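Local coordinates for lipoprotein (Colwellia psychrerythraea, PDB 3O0Y) that is of unknown function but is a putative lipoprotein from a family grouped with metallopeptidase-like proteins, and may bind lipid, at residues A[32-37]-A[84-89]; A[435-440]-A[484-489]; A[156-161]-A[225-230]. All coordinates share one frame; numbering follows the deposited sequence.

Interaction 1: A[32-37]-A[84-89]; sequences ASLYLQ and LSISNT
Leu34 and Gln37 on helix 27-44 meet Ile86 and Thr89 on helix 73-92 in an antiparallel helix pair. The axes of the two short segments run at 160° to each other and approach to 10.2 Å, and the nearest alpha carbons are those of Leu34 and Ile86. The isobutyl end of Leu34 reaches the methyl of Thr89, its CD1 lying 3.6 Å from Thr89 CG2, with the two side chains at about a right angle. Ile86, opposite Leu34 in backbone register, sets its CG2 3.8 Å from Leu34 O, so the branch methyl rests on the backbone of the facing helix, while the other branch, ending in CD1, turns to Gln37.

Each helix thus contributes residues three apart, Leu34 with Gln37 and Ile86 with Thr89, which brings one face of each to the seam between them. In Gln37, CG stands anti to the backbone N (chi1 -178°) and the chain stays extended, which carries its amide across the gap to Ile86. Gln37 CD and Ile86 CD1 are 3.7 Å apart, and Gln37 NE2 is equally near that methyl. The same NE2 hydrogen-bonds Glu82 OE2, one turn earlier on helix 73-92, so the amide couples an apolar contact with a polar tie to the same helix. Helix 100-117 packs against both partners as a third helix: Tyr35 touches Gln106 and Met109, and Ser87 OG is hydrogen-bonded to Ala110 O. Leu34 also extends to Ile90 and Ile93, beyond Thr89 along the chain.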
ATOM      1  N   ALA A  32       1.236  -3.808  28.034  1.00 11.73           N
ATOM      2  CA  ALA A  32       2.229  -2.945  27.420  1.00 11.32           C
ATOM      3  C   ALA A  32       3.458  -3.761  27.043  1.00 11.58           C
ATOM      4  O   ALA A  32       4.058  -3.518  26.006  1.00 11.50           O
ATOM      5  CB  ALA A  32       2.608  -1.796  28.361  1.00 11.96           C
ATOM      6  N   SER A  33       3.870  -4.709  27.876  1.00 10.58           N
ATOM      7  CA  SER A  33       5.028  -5.536  27.553  1.00 12.03           C
ATOM      8  C   SER A  33       4.791  -6.364  26.326  1.00  9.09           C
ATOM      9  O   SER A  33       5.701  -6.529  25.510  1.00 10.47           O
ATOM     10  CB  SER A  33       5.501  -6.484  28.707  1.00 15.46           C
ATOM     11  OG  SER A  33       5.958  -5.672  29.791  1.00 20.72           O
ATOM     12  N   LEU A  34       3.570  -6.891  26.219  1.00  8.14           N
ATOM     13  CA  LEU A  34       3.217  -7.687  25.038  1.00  7.68           C
ATOM     14  C   LEU A  34       3.230  -6.858  23.739  1.00  6.50           C
ATOM     15  O   LEU A  34       3.644  -7.358  22.657  1.00  7.51           O
ATOM     16  CB  LEU A  34       1.850  -8.359  25.201  1.00  7.75           C
ATOM     17  CG  LEU A  34       1.899  -9.498  26.205  1.00  4.76           C
ATOM     18  CD1 LEU A  34       0.501  -9.784  26.838  1.00  6.63           C
ATOM     19  CD2 LEU A  34       2.535 -10.830  25.570  1.00  9.09           C
ATOM     20  N   TYR A  35       2.765  -5.630  23.858  1.00  7.91           N
ATOM     21  CA  TYR A  35       2.702  -4.756  22.670  1.00  7.71           C
ATOM     22  C   TYR A  35       4.083  -4.369  22.224  1.00  7.33           C
ATOM     23  O   TYR A  35       4.402  -4.335  21.022  1.00  7.77           O
ATOM     24  CB  TYR A  35       1.940  -3.479  22.952  1.00  8.69           C
ATOM     25  CG  TYR A  35       0.474  -3.594  23.455  1.00  7.64           C
ATOM     26  CD1 TYR A  35      -0.290  -4.729  23.278  1.00  7.39           C
ATOM     27  CD2 TYR A  35      -0.075  -2.553  24.138  1.00  6.36           C
ATOM     28  CE1 TYR A  35      -1.553  -4.809  23.785  1.00  5.89           C
ATOM     29  CE2 TYR A  35      -1.376  -2.595  24.623  1.00  9.62           C
ATOM     30  CZ  TYR A  35      -2.142  -3.718  24.426  1.00  7.19           C
ATOM     31  OH  TYR A  35      -3.447  -3.844  24.951  1.00  7.42           O
ATOM     32  N   LEU A  36       4.963  -4.140  23.194  1.00  7.72           N
ATOM     33  CA  LEU A  36       6.383  -3.929  22.923  1.00  8.68           C
ATOM     34  C   LEU A  36       7.067  -5.122  22.322  1.00  8.28           C
ATOM     35  O   LEU A  36       7.867  -5.015  21.354  1.00  9.44           O
ATOM     36  CB  LEU A  36       7.092  -3.496  24.199  1.00  9.51           C
ATOM     37  CG  LEU A  36       8.542  -2.985  23.963  1.00 12.14           C
ATOM     38  CD1 LEU A  36       8.588  -1.645  23.096  1.00 14.06           C
ATOM     39  CD2 LEU A  36       9.216  -2.746  25.346  1.00 17.67           C
ATOM     40  N   GLN A  37       6.771  -6.301  22.879  1.00  8.95           N
ATOM     41  CA  GLN A  37       7.350  -7.508  22.371  1.00  8.93           C
ATOM     42  C   GLN A  37       6.956  -7.768  20.893  1.00 10.59           C
ATOM     43  O   GLN A  37       7.764  -8.208  20.080  1.00  9.82           O
ATOM     44  CB  GLN A  37       6.922  -8.674  23.227  1.00 10.01           C
ATOM     45  CG  GLN A  37       7.558  -9.983  22.768  1.00 12.07           C
ATOM     46  CD  GLN A  37       6.952 -11.225  23.491  1.00 18.92           C
ATOM     47  OE1 GLN A  37       6.212 -11.097  24.490  1.00 19.50           O
ATOM     48  NE2 GLN A  37       7.210 -12.421  22.928  1.00 18.69           N
ATOM     49  N   LEU A  84       1.302 -15.052  16.899  1.00  8.29           N
ATOM     50  CA  LEU A  84       0.010 -15.692  17.240  1.00  9.31           C
ATOM     51  C   LEU A  84      -0.082 -15.925  18.781  1.00  9.92           C
ATOM     52  O   LEU A  84      -1.092 -15.672  19.412  1.00  9.78           O
ATOM     53  CB  LEU A  84      -0.123 -17.020  16.458  1.00  9.81           C
ATOM     54  CG  LEU A  84      -1.520 -17.623  16.572  1.00 11.81           C
ATOM     55  CD1 LEU A  84      -2.601 -16.622  16.059  1.00 15.51           C
ATOM     56  CD2 LEU A  84      -1.615 -18.949  15.791  1.00 14.38           C
ATOM     57  N   SER A  85       1.011 -16.347  19.387  1.00  9.47           N
ATOM     58  CA  SER A  85       1.080 -16.524  20.849  1.00 11.78           C
ATOM     59  C   SER A  85       0.821 -15.207  21.559  1.00  9.99           C
ATOM     60  O   SER A  85       0.027 -15.142  22.466  1.00 10.44           O
ATOM     61  CB  SER A  85       2.446 -17.032  21.259  1.00 12.97           C
ATOM     62  OG  SER A  85       2.450 -18.392  20.820  1.00 23.77           O
ATOM     63  N   ILE A  86       1.438 -14.156  21.050  1.00  8.37           N
ATOM     64  CA  ILE A  86       1.219 -12.828  21.618  1.00  7.95           C
ATOM     65  C   ILE A  86      -0.254 -12.407  21.498  1.00  7.45           C
ATOM     66  O   ILE A  86      -0.838 -11.928  22.461  1.00  9.15           O
ATOM     67  CB  ILE A  86       2.141 -11.770  21.019  1.00  9.78           C
ATOM     68  CG1 ILE A  86       3.589 -11.962  21.459  1.00 14.11           C
ATOM     69  CG2 ILE A  86       1.706 -10.372  21.400  1.00 10.55           C
ATOM     70  CD1 ILE A  86       4.561 -11.147  20.625  1.00 10.11           C
ATOM     71  N   SER A  87      -0.848 -12.600  20.317  1.00  6.49           N
ATOM     72  CA  SER A  87      -2.221 -12.266  20.062  1.00  7.94           C
ATOM     73  C   SER A  87      -3.131 -12.982  21.037  1.00  7.68           C
ATOM     74  O   SER A  87      -4.007 -12.380  21.610  1.00  7.71           O
ATOM     75  CB  SER A  87      -2.586 -12.683  18.611  1.00  8.61           C
ATOM     76  OG  SER A  87      -3.901 -12.361  18.305  1.00  8.83           O
ATOM     77  N   ASN A  88      -2.919 -14.299  21.227  1.00  7.41           N
ATOM     78  CA  ASN A  88      -3.772 -15.066  22.082  1.00  8.72           C
ATOM     79  C   ASN A  88      -3.604 -14.640  23.576  1.00  9.47           C
ATOM     80  O   ASN A  88      -4.564 -14.611  24.318  1.00  9.04           O
ATOM     81  CB  ASN A  88      -3.479 -16.572  21.858  1.00  9.80           C
ATOM     82  CG  ASN A  88      -4.153 -17.075  20.642  1.00 11.17           C
ATOM     83  OD1 ASN A  88      -5.190 -16.526  20.241  1.00 16.58           O
ATOM     84  ND2 ASN A  88      -3.569 -18.128  20.002  1.00 16.92           N
ATOM     85  N   THR A  89      -2.417 -14.285  23.992  1.00  7.93           N
ATOM     86  CA  THR A  89      -2.166 -13.891  25.394  1.00  7.83           C
ATOM     87  C   THR A  89      -2.857 -12.539  25.616  1.00  7.76           C
ATOM     88  O   THR A  89      -3.595 -12.365  26.617  1.00  8.58           O
ATOM     89  CB  THR A  89      -0.686 -13.784  25.670  1.00  8.64           C
ATOM     90  OG1 THR A  89      -0.103 -15.087  25.469  1.00  9.57           O
ATOM     91  CG2 THR A  89      -0.448 -13.282  27.101  1.00  8.84           C
TER

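Interaction 2: A[435-440]-A[484-489]; sequences LTYHEA and LGMYEN
Met486 O is hydrogen-bonded to Lys433 NZ, a polar tie between the loop after helix 467-483 and the helix 432-439 that also carries Tyr437. Across the two segments themselves the contact rests on the phenol of Tyr437, which is wedged against the side chains of Met486 and Tyr487. Its hydroxyl end meets the root of the methionine: Tyr437 OH lies 3.4 Å from Met486 CB and 3.7 Å from Met486 CG. The methionine chain then bends, at chi2 -58° and again at chi3, so its thioether end leads off from the helix and the closest approaches are made by CB and CG.

Tyr487 comes in from another direction. Its hydroxyl lies at the edge of the Tyr437 ring, near the ring plane, with Tyr487 OH 3.5 Å from Tyr437 CE2 and 3.6 Å from Tyr437 CD2. The rings are turned about 80° against each other, and the two side chains slide past one another in opposite directions. The loop that presents Met486 and Tyr487 is sharply folded: Gly485 ends helix 467-483 in a Schellman motif with positive phi, and a type I turn runs from Gly485 to Glu488, closed by Glu488 N to Gly485 O.

All three touching residues are buried. Next to Tyr437, His438-Glu439 is followed by His444 and His445, with four residues and not the two of HExxH between Glu439 and His444; it may be the counterpart of a metallopeptidase metal-binding motif, an inference only. Ala481 of helix 467-483 and Val370 of helix 353-373 also border Tyr437, while strand 416-419 lies against Leu435 and Glu439 of helix 432-439.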
ATOM      1  N   LEU A 435      -6.465  12.362  -7.822  1.00  6.11           N
ATOM      2  CA  LEU A 435      -5.255  11.590  -7.443  1.00  5.23           C
ATOM      3  C   LEU A 435      -4.517  12.329  -6.344  1.00  7.14           C
ATOM      4  O   LEU A 435      -4.030  11.729  -5.375  1.00  7.63           O
ATOM      5  CB  LEU A 435      -4.384  11.362  -8.628  1.00  7.63           C
ATOM      6  CG  LEU A 435      -3.101  10.586  -8.363  1.00  5.98           C
ATOM      7  CD1 LEU A 435      -3.523   9.135  -7.907  1.00 11.93           C
ATOM      8  CD2 LEU A 435      -2.228  10.571  -9.618  1.00  6.94           C
ATOM      9  N   THR A 436      -4.450  13.646  -6.490  1.00  5.84           N
ATOM     10  CA  THR A 436      -3.698  14.466  -5.573  1.00  7.24           C
ATOM     11  C   THR A 436      -4.371  14.541  -4.180  1.00  7.10           C
ATOM     12  O   THR A 436      -3.683  14.522  -3.106  1.00  6.93           O
ATOM     13  CB  THR A 436      -3.458  15.844  -6.168  1.00  7.20           C
ATOM     14  OG1 THR A 436      -2.674  15.729  -7.373  1.00  7.87           O
ATOM     15  CG2 THR A 436      -2.856  16.805  -5.163  1.00  6.52           C
ATOM     16  N   TYR A 437      -5.709  14.566  -4.176  1.00  6.82           N
ATOM     17  CA  TYR A 437      -6.417  14.471  -2.917  1.00  7.55           C
ATOM     18  C   TYR A 437      -6.290  13.154  -2.257  1.00  7.48           C
ATOM     19  O   TYR A 437      -6.170  13.059  -1.012  1.00  8.72           O
ATOM     20  CB  TYR A 437      -7.875  14.915  -3.081  1.00  6.14           C
ATOM     21  CG  TYR A 437      -8.082  16.279  -3.718  1.00  6.08           C
ATOM     22  CD1 TYR A 437      -7.227  17.362  -3.488  1.00  6.63           C
ATOM     23  CD2 TYR A 437      -9.125  16.494  -4.613  1.00  5.11           C
ATOM     24  CE1 TYR A 437      -7.401  18.538  -4.094  1.00  7.93           C
ATOM     25  CE2 TYR A 437      -9.329  17.696  -5.168  1.00  6.20           C
ATOM     26  CZ  TYR A 437      -8.472  18.724  -4.944  1.00  7.24           C
ATOM     27  OH  TYR A 437      -8.638  19.951  -5.611  1.00  7.99           O
ATOM     28  N   HIS A 438      -6.295  12.081  -3.050  1.00  6.80           N
ATOM     29  CA  HIS A 438      -6.142  10.749  -2.570  1.00  7.95           C
ATOM     30  C   HIS A 438      -4.785  10.491  -1.932  1.00  5.68           C
ATOM     31  O   HIS A 438      -4.723   9.947  -0.804  1.00  5.52           O
ATOM     32  CB  HIS A 438      -6.285   9.845  -3.755  1.00  9.48           C
ATOM     33  CG  HIS A 438      -6.193   8.388  -3.435  1.00 13.36           C
ATOM     34  ND1 HIS A 438      -5.022   7.713  -3.295  1.00 20.17           N
ATOM     35  CD2 HIS A 438      -7.167   7.498  -3.090  1.00 24.19           C
ATOM     36  CE1 HIS A 438      -5.249   6.430  -3.118  1.00 15.04           C
ATOM     37  NE2 HIS A 438      -6.543   6.277  -2.885  1.00 28.01           N
ATOM     38  N   GLU A 439      -3.724  10.974  -2.581  1.00  4.81           N
ATOM     39  CA  GLU A 439      -2.358  10.653  -2.145  1.00  5.78           C
ATOM     40  C   GLU A 439      -1.888  11.542  -1.030  1.00  7.42           C
ATOM     41  O   GLU A 439      -1.113  11.132  -0.130  1.00  8.88           O
ATOM     42  CB  GLU A 439      -1.393  10.657  -3.309  1.00  5.83           C
ATOM     43  CG  GLU A 439      -1.639   9.618  -4.453  1.00  6.89           C
ATOM     44  CD  GLU A 439      -1.568   8.186  -4.073  1.00 13.21           C
ATOM     45  OE1 GLU A 439      -1.282   7.861  -2.934  1.00 10.44           O
ATOM     46  OE2 GLU A 439      -1.838   7.380  -4.987  1.00 12.66           O
ATOM     47  N   ALA A 440      -2.244  12.798  -1.127  1.00  5.72           N
ATOM     48  CA  ALA A 440      -1.753  13.805  -0.195  1.00  5.17           C
ATOM     49  C   ALA A 440      -2.820  14.207   0.791  1.00  5.92           C
ATOM     50  O   ALA A 440      -3.055  13.422   1.729  1.00  7.39           O
ATOM     51  CB  ALA A 440      -1.068  14.948  -0.928  1.00  6.74           C
ATOM     52  N   LEU A 484     -16.224  20.046  -0.235  1.00  7.81           N
ATOM     53  CA  LEU A 484     -15.564  21.293   0.179  1.00  6.24           C
ATOM     54  C   LEU A 484     -15.444  22.267  -0.981  1.00  7.67           C
ATOM     55  O   LEU A 484     -14.921  23.357  -0.805  1.00  8.75           O
ATOM     56  CB  LEU A 484     -14.158  20.970   0.684  1.00  8.52           C
ATOM     57  CG  LEU A 484     -14.042  20.438   2.102  1.00  9.95           C
ATOM     58  CD1 LEU A 484     -12.620  19.886   2.308  1.00 13.84           C
ATOM     59  CD2 LEU A 484     -14.395  21.546   3.084  1.00 11.17           C
ATOM     60  N   GLY A 485     -15.890  21.872  -2.185  1.00  6.91           N
ATOM     61  CA  GLY A 485     -15.926  22.778  -3.346  1.00  9.04           C
ATOM     62  C   GLY A 485     -14.683  22.808  -4.165  1.00  8.13           C
ATOM     63  O   GLY A 485     -14.556  23.703  -4.981  1.00 10.04           O
ATOM     64  N   MET A 486     -13.868  21.725  -4.131  1.00  5.14           N
ATOM     65  CA  MET A 486     -12.663  21.723  -4.928  1.00  5.47           C
ATOM     66  C   MET A 486     -12.930  21.576  -6.453  1.00  6.38           C
ATOM     67  O   MET A 486     -12.003  21.755  -7.247  1.00  9.31           O
ATOM     68  CB  MET A 486     -11.713  20.641  -4.456  1.00  5.49           C
ATOM     69  CG  MET A 486     -11.128  20.928  -3.088  1.00  8.84           C
ATOM     70  SD  MET A 486     -10.174  22.569  -2.972  1.00  8.29           S
ATOM     71  CE  MET A 486     -11.334  23.179  -2.024  1.00  8.70           C
ATOM     72  N   TYR A 487     -14.153  21.168  -6.848  1.00  5.21           N
ATOM     73  CA  TYR A 487     -14.527  21.089  -8.237  1.00  6.13           C
ATOM     74  C   TYR A 487     -15.492  22.176  -8.700  1.00  7.62           C
ATOM     75  O   TYR A 487     -16.121  22.049  -9.751  1.00  7.52           O
ATOM     76  CB  TYR A 487     -15.041  19.673  -8.546  1.00  6.94           C
ATOM     77  CG  TYR A 487     -13.997  18.609  -8.259  1.00  6.23           C
ATOM     78  CD1 TYR A 487     -13.010  18.318  -9.195  1.00  4.55           C
ATOM     79  CD2 TYR A 487     -13.987  17.928  -7.070  1.00  6.38           C
ATOM     80  CE1 TYR A 487     -12.076  17.400  -8.950  1.00  6.80           C
ATOM     81  CE2 TYR A 487     -13.014  17.011  -6.792  1.00  6.20           C
ATOM     82  CZ  TYR A 487     -12.077  16.713  -7.772  1.00  7.63           C
ATOM     83  OH  TYR A 487     -11.113  15.761  -7.511  1.00  7.55           O
ATOM     84  N   GLU A 488     -15.562  23.250  -7.948  1.00  6.74           N
ATOM     85  CA  GLU A 488     -16.294  24.423  -8.406  1.00  9.44           C
ATOM     86  C   GLU A 488     -15.792  24.817  -9.811  1.00  9.00           C
ATOM     87  O   GLU A 488     -14.593  24.970 -10.040  1.00  6.46           O
ATOM     88  CB  GLU A 488     -16.123  25.558  -7.373  1.00 13.25           C
ATOM     89  CG  GLU A 488     -16.794  26.851  -7.838  1.00 21.12           C
ATOM     90  CD  GLU A 488     -16.435  28.122  -6.969  1.00 36.06           C
ATOM     91  OE1 GLU A 488     -17.146  29.144  -7.146  1.00 44.58           O
ATOM     92  OE2 GLU A 488     -15.449  28.121  -6.161  1.00 40.61           O
ATOM     93  N   ASN A 489     -16.713  25.010 -10.756  1.00  9.63           N
ATOM     94  CA  ASN A 489     -16.328  25.457 -12.094  1.00 10.60           C
ATOM     95  C   ASN A 489     -15.391  24.414 -12.737  1.00  8.60           C
ATOM     96  O   ASN A 489     -14.537  24.765 -13.539  1.00  9.73           O
ATOM     97  CB  ASN A 489     -15.748  26.861 -12.098  1.00 11.89           C
ATOM     98  CG  ASN A 489     -16.747  27.886 -11.509  1.00 17.00           C
ATOM     99  OD1 ASN A 489     -17.945  27.672 -11.579  1.00 26.01           O
ATOM    100  ND2 ASN A 489     -16.239  28.912 -10.824  1.00 30.27           N
TER

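Interaction 3: A[156-161]-A[225-230]; sequences QPITTE and REKIEK
Ile158 packs on Lys227 and Ile228 where the loop leading to the N-cap of helix 161-172 passes the C-terminal part of helix 219-228. Thr160 is that N-cap, its OG1 hydrogen-bonded to Glu163 N.

The apolar part is small. Ile158 CG2 meets Ile228 CD1 at 3.9 Å, the two side chains at about a right angle, and Ile158 CB stands 4.0 Å from Lys227 CB. Tyr167 and Ala164 of helix 161-172 adjoin Ile158 and Ile228 respectively, and Ile243 of helix 236-268 also touches Ile228.

The polar part belongs to Lys227, whose chain is extended beyond CG and carries the amine toward the end of helix 144-154. There Lys227 NZ is hydrogen-bonded to Gln153 O and also donates to two waters. One of these waters, 2.8 Å from Lys227 NZ, donates in turn to Gln156 O; the other reaches the same carbonyl only through a weak bond. The direct separation of Lys227 NZ from Gln156 O is 4.1 Å, so water mediates this link.

A third water joins backbone to backbone. It donates both of its hydrogens, one to Ile158 O at 2.7 Å and one to Lys227 O at 2.8 Å, and this second carbonyl also accepts Lys230 N.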
ATOM      1  N   GLN A 156      17.018   4.130   3.118  1.00 11.48           N
ATOM      2  CA  GLN A 156      18.194   3.910   3.929  1.00 12.23           C
ATOM      3  C   GLN A 156      19.148   5.093   3.832  1.00 12.39           C
ATOM      4  O   GLN A 156      19.562   5.466   2.743  1.00 13.03           O
ATOM      5  CB  GLN A 156      18.885   2.634   3.454  1.00 11.21           C
ATOM      6  CG  GLN A 156      20.048   2.240   4.333  1.00 15.31           C
ATOM      7  CD  GLN A 156      20.600   0.852   4.134  1.00 15.37           C
ATOM      8  OE1 GLN A 156      21.786   0.596   4.465  1.00 18.79           O
ATOM      9  NE2 GLN A 156      19.784  -0.051   3.724  1.00  8.00           N
ATOM     10  N   PRO A 157      19.498   5.706   4.967  1.00 14.95           N
ATOM     11  CA  PRO A 157      20.365   6.900   4.857  1.00 14.34           C
ATOM     12  C   PRO A 157      21.763   6.547   4.428  1.00 13.96           C
ATOM     13  O   PRO A 157      22.262   5.532   4.837  1.00 12.84           O
ATOM     14  CB  PRO A 157      20.417   7.427   6.286  1.00 16.24           C
ATOM     15  CG  PRO A 157      20.065   6.289   7.138  1.00 18.01           C
ATOM     16  CD  PRO A 157      19.148   5.390   6.366  1.00 14.63           C
ATOM     17  N   ILE A 158      22.395   7.406   3.609  1.00 13.58           N
ATOM     18  CA  ILE A 158      23.807   7.279   3.313  1.00 13.93           C
ATOM     19  C   ILE A 158      24.441   8.637   3.499  1.00 13.76           C
ATOM     20  O   ILE A 158      24.582   9.394   2.539  1.00 17.33           O
ATOM     21  CB  ILE A 158      24.053   6.705   1.900  1.00 14.02           C
ATOM     22  CG1 ILE A 158      23.392   5.328   1.781  1.00 15.12           C
ATOM     23  CG2 ILE A 158      25.524   6.533   1.636  1.00 16.02           C
ATOM     24  CD1 ILE A 158      23.279   4.876   0.404  1.00 19.41           C
ATOM     25  N   THR A 159      24.769   8.984   4.752  1.00 14.45           N
ATOM     26  CA  THR A 159      25.239  10.320   5.059  1.00 14.94           C
ATOM     27  C   THR A 159      26.578  10.326   5.801  1.00 15.42           C
ATOM     28  O   THR A 159      27.038  11.401   6.119  1.00 14.81           O
ATOM     29  CB  THR A 159      24.224  11.100   5.922  1.00 16.11           C
ATOM     30  OG1 THR A 159      24.150  10.534   7.232  1.00 16.27           O
ATOM     31  CG2 THR A 159      22.793  11.092   5.275  1.00 15.35           C
ATOM     32  N   THR A 160      27.149   9.143   6.110  1.00 13.43           N
ATOM     33  CA  THR A 160      28.350   8.982   6.924  1.00 14.27           C
ATOM     34  C   THR A 160      29.024   7.706   6.450  1.00 12.97           C
ATOM     35  O   THR A 160      28.398   6.884   5.744  1.00 12.49           O
ATOM     36  CB  THR A 160      28.046   8.800   8.455  1.00 14.45           C
ATOM     37  OG1 THR A 160      27.383   7.539   8.666  1.00 15.17           O
ATOM     38  CG2 THR A 160      27.215   9.928   9.004  1.00 17.41           C
ATOM     39  N   GLU A 161      30.287   7.524   6.790  1.00 12.99           N
ATOM     40  CA  GLU A 161      31.020   6.329   6.400  1.00 11.89           C
ATOM     41  C   GLU A 161      30.335   5.099   6.981  1.00 12.53           C
ATOM     42  O   GLU A 161      30.262   4.030   6.324  1.00 12.17           O
ATOM     43  CB  GLU A 161      32.456   6.411   6.929  1.00 14.61           C
ATOM     44  CG  GLU A 161      33.303   5.201   6.557  1.00 19.22           C
ATOM     45  CD  GLU A 161      34.818   5.357   6.901  1.00 27.93           C
ATOM     46  OE1 GLU A 161      35.235   6.381   7.492  1.00 31.36           O
ATOM     47  OE2 GLU A 161      35.565   4.454   6.515  1.00 33.46           O
ATOM     48  N   ARG A 225      26.303   6.215  -5.660  1.00 12.24           N
ATOM     49  CA  ARG A 225      27.193   7.283  -6.131  1.00 11.69           C
ATOM     50  C   ARG A 225      26.584   8.655  -5.868  1.00 12.72           C
ATOM     51  O   ARG A 225      27.285   9.582  -5.517  1.00 12.68           O
ATOM     52  CB  ARG A 225      27.472   7.166  -7.630  1.00 12.07           C
ATOM     53  CG  ARG A 225      28.321   6.054  -8.084  1.00 15.39           C
ATOM     54  CD  ARG A 225      28.442   6.031  -9.669  1.00 17.84           C
ATOM     55  NE  ARG A 225      29.557   5.205 -10.089  1.00 18.08           N
ATOM     56  CZ  ARG A 225      29.454   4.091 -10.806  1.00 26.37           C
ATOM     57  NH1 ARG A 225      28.261   3.673 -11.300  1.00 30.58           N
ATOM     58  NH2 ARG A 225      30.565   3.431 -11.101  1.00 32.08           N
ATOM     59  N   GLU A 226      25.293   8.811  -6.120  1.00 13.14           N
ATOM     60  CA  GLU A 226      24.658  10.101  -5.962  1.00 14.71           C
ATOM     61  C   GLU A 226      24.600  10.553  -4.510  1.00 14.42           C
ATOM     62  O   GLU A 226      24.899  11.711  -4.194  1.00 14.42           O
ATOM     63  CB  GLU A 226      23.249  10.129  -6.561  1.00 15.72           C
ATOM     64  CG  GLU A 226      22.518  11.453  -6.136  1.00 25.67           C
ATOM     65  CD  GLU A 226      21.310  11.886  -6.994  1.00 40.17           C
ATOM     66  OE1 GLU A 226      20.960  11.184  -7.992  1.00 47.28           O
ATOM     67  OE2 GLU A 226      20.713  12.950  -6.650  1.00 45.45           O
ATOM     68  N   LYS A 227      24.314   9.627  -3.607  1.00 11.78           N
ATOM     69  CA  LYS A 227      24.269   9.945  -2.177  1.00 12.11           C
ATOM     70  C   LYS A 227      25.649  10.134  -1.552  1.00 12.07           C
ATOM     71  O   LYS A 227      25.870  11.120  -0.843  1.00 12.15           O
ATOM     72  CB  LYS A 227      23.451   8.871  -1.458  1.00 11.01           C
ATOM     73  CG  LYS A 227      22.001   8.936  -1.911  1.00 13.08           C
ATOM     74  CD  LYS A 227      21.030   8.116  -1.043  1.00 12.81           C
ATOM     75  CE  LYS A 227      19.578   8.137  -1.599  1.00 15.49           C
ATOM     76  NZ  LYS A 227      18.568   7.431  -0.716  1.00 12.95           N
ATOM     77  N   ILE A 228      26.594   9.260  -1.871  1.00  9.17           N
ATOM     78  CA  ILE A 228      27.901   9.348  -1.214  1.00 10.51           C
ATOM     79  C   ILE A 228      28.660  10.626  -1.646  1.00 12.18           C
ATOM     80  O   ILE A 228      29.448  11.159  -0.889  1.00 11.72           O
ATOM     81  CB  ILE A 228      28.727   8.083  -1.454  1.00  9.12           C
ATOM     82  CG1 ILE A 228      29.774   7.893  -0.373  1.00 11.06           C
ATOM     83  CG2 ILE A 228      29.464   8.093  -2.868  1.00 10.71           C
ATOM     84  CD1 ILE A 228      29.250   7.572   1.074  1.00 12.14           C
ATOM     85  N   GLU A 229      28.344  11.136  -2.823  1.00 13.98           N
ATOM     86  CA  GLU A 229      28.957  12.393  -3.340  1.00 16.09           C
ATOM     87  C   GLU A 229      28.728  13.546  -2.409  1.00 16.32           C
ATOM     88  O   GLU A 229      29.594  14.436  -2.302  1.00 14.95           O
ATOM     89  CB  GLU A 229      28.353  12.754  -4.703  1.00 17.80           C
ATOM     90  CG  GLU A 229      28.928  14.016  -5.348  1.00 24.93           C
ATOM     91  CD  GLU A 229      30.369  13.798  -5.796  1.00 34.45           C
ATOM     92  OE1 GLU A 229      30.780  12.604  -5.824  1.00 38.97           O
ATOM     93  OE2 GLU A 229      31.093  14.796  -6.113  1.00 42.49           O
ATOM     94  N   LYS A 230      27.589  13.535  -1.722  1.00 16.15           N
ATOM     95  CA  LYS A 230      27.200  14.638  -0.827  1.00 16.41           C
ATOM     96  C   LYS A 230      27.903  14.617   0.519  1.00 16.83           C
ATOM     97  O   LYS A 230      27.755  15.562   1.303  1.00 17.98           O
ATOM     98  CB  LYS A 230      25.693  14.617  -0.607  1.00 17.34           C
ATOM     99  CG  LYS A 230      24.911  14.673  -1.864  1.00 20.40           C
ATOM    100  CD  LYS A 230      23.457  14.894  -1.530  1.00 26.68           C
ATOM    101  CE  LYS A 230      22.469  14.200  -2.449  1.00 34.14           C
ATOM    102  NZ  LYS A 230      22.215  14.921  -3.713  1.00 37.09           N
TER
HETATM  103  O   HOH W   1      19.514   4.952   0.104  1.00 18.55           O
HETATM  104  O   HOH W   2      18.527   8.513   1.731  1.00 22.79           O
HETATM  105  O   HOH W   3      24.321  11.829   1.326  1.00 17.00           O

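How the interactions relate
The three contacts are separate sites in one largely helical chain. Interaction 1 and interaction 2 lie on opposite sides of the chain's centre, their own centres 41 Å apart, while interaction 3 is 38 Å from interaction 1 and 37 Å from interaction 2. No pair touches: the closest, interactions 2 and 3, still have about 20 Å between nearest atoms. Along the sequence they follow in series, 1, then 3, then 2. A glycerol, probably from the crystallisation liquor, lies about 5 Å from the Tyr487 side chain of interaction 2, whose helical segment carries His438-Glu439, a pair taking no part in the contact. Interaction 1 joins two helices, interaction 3 a loop to a helix end.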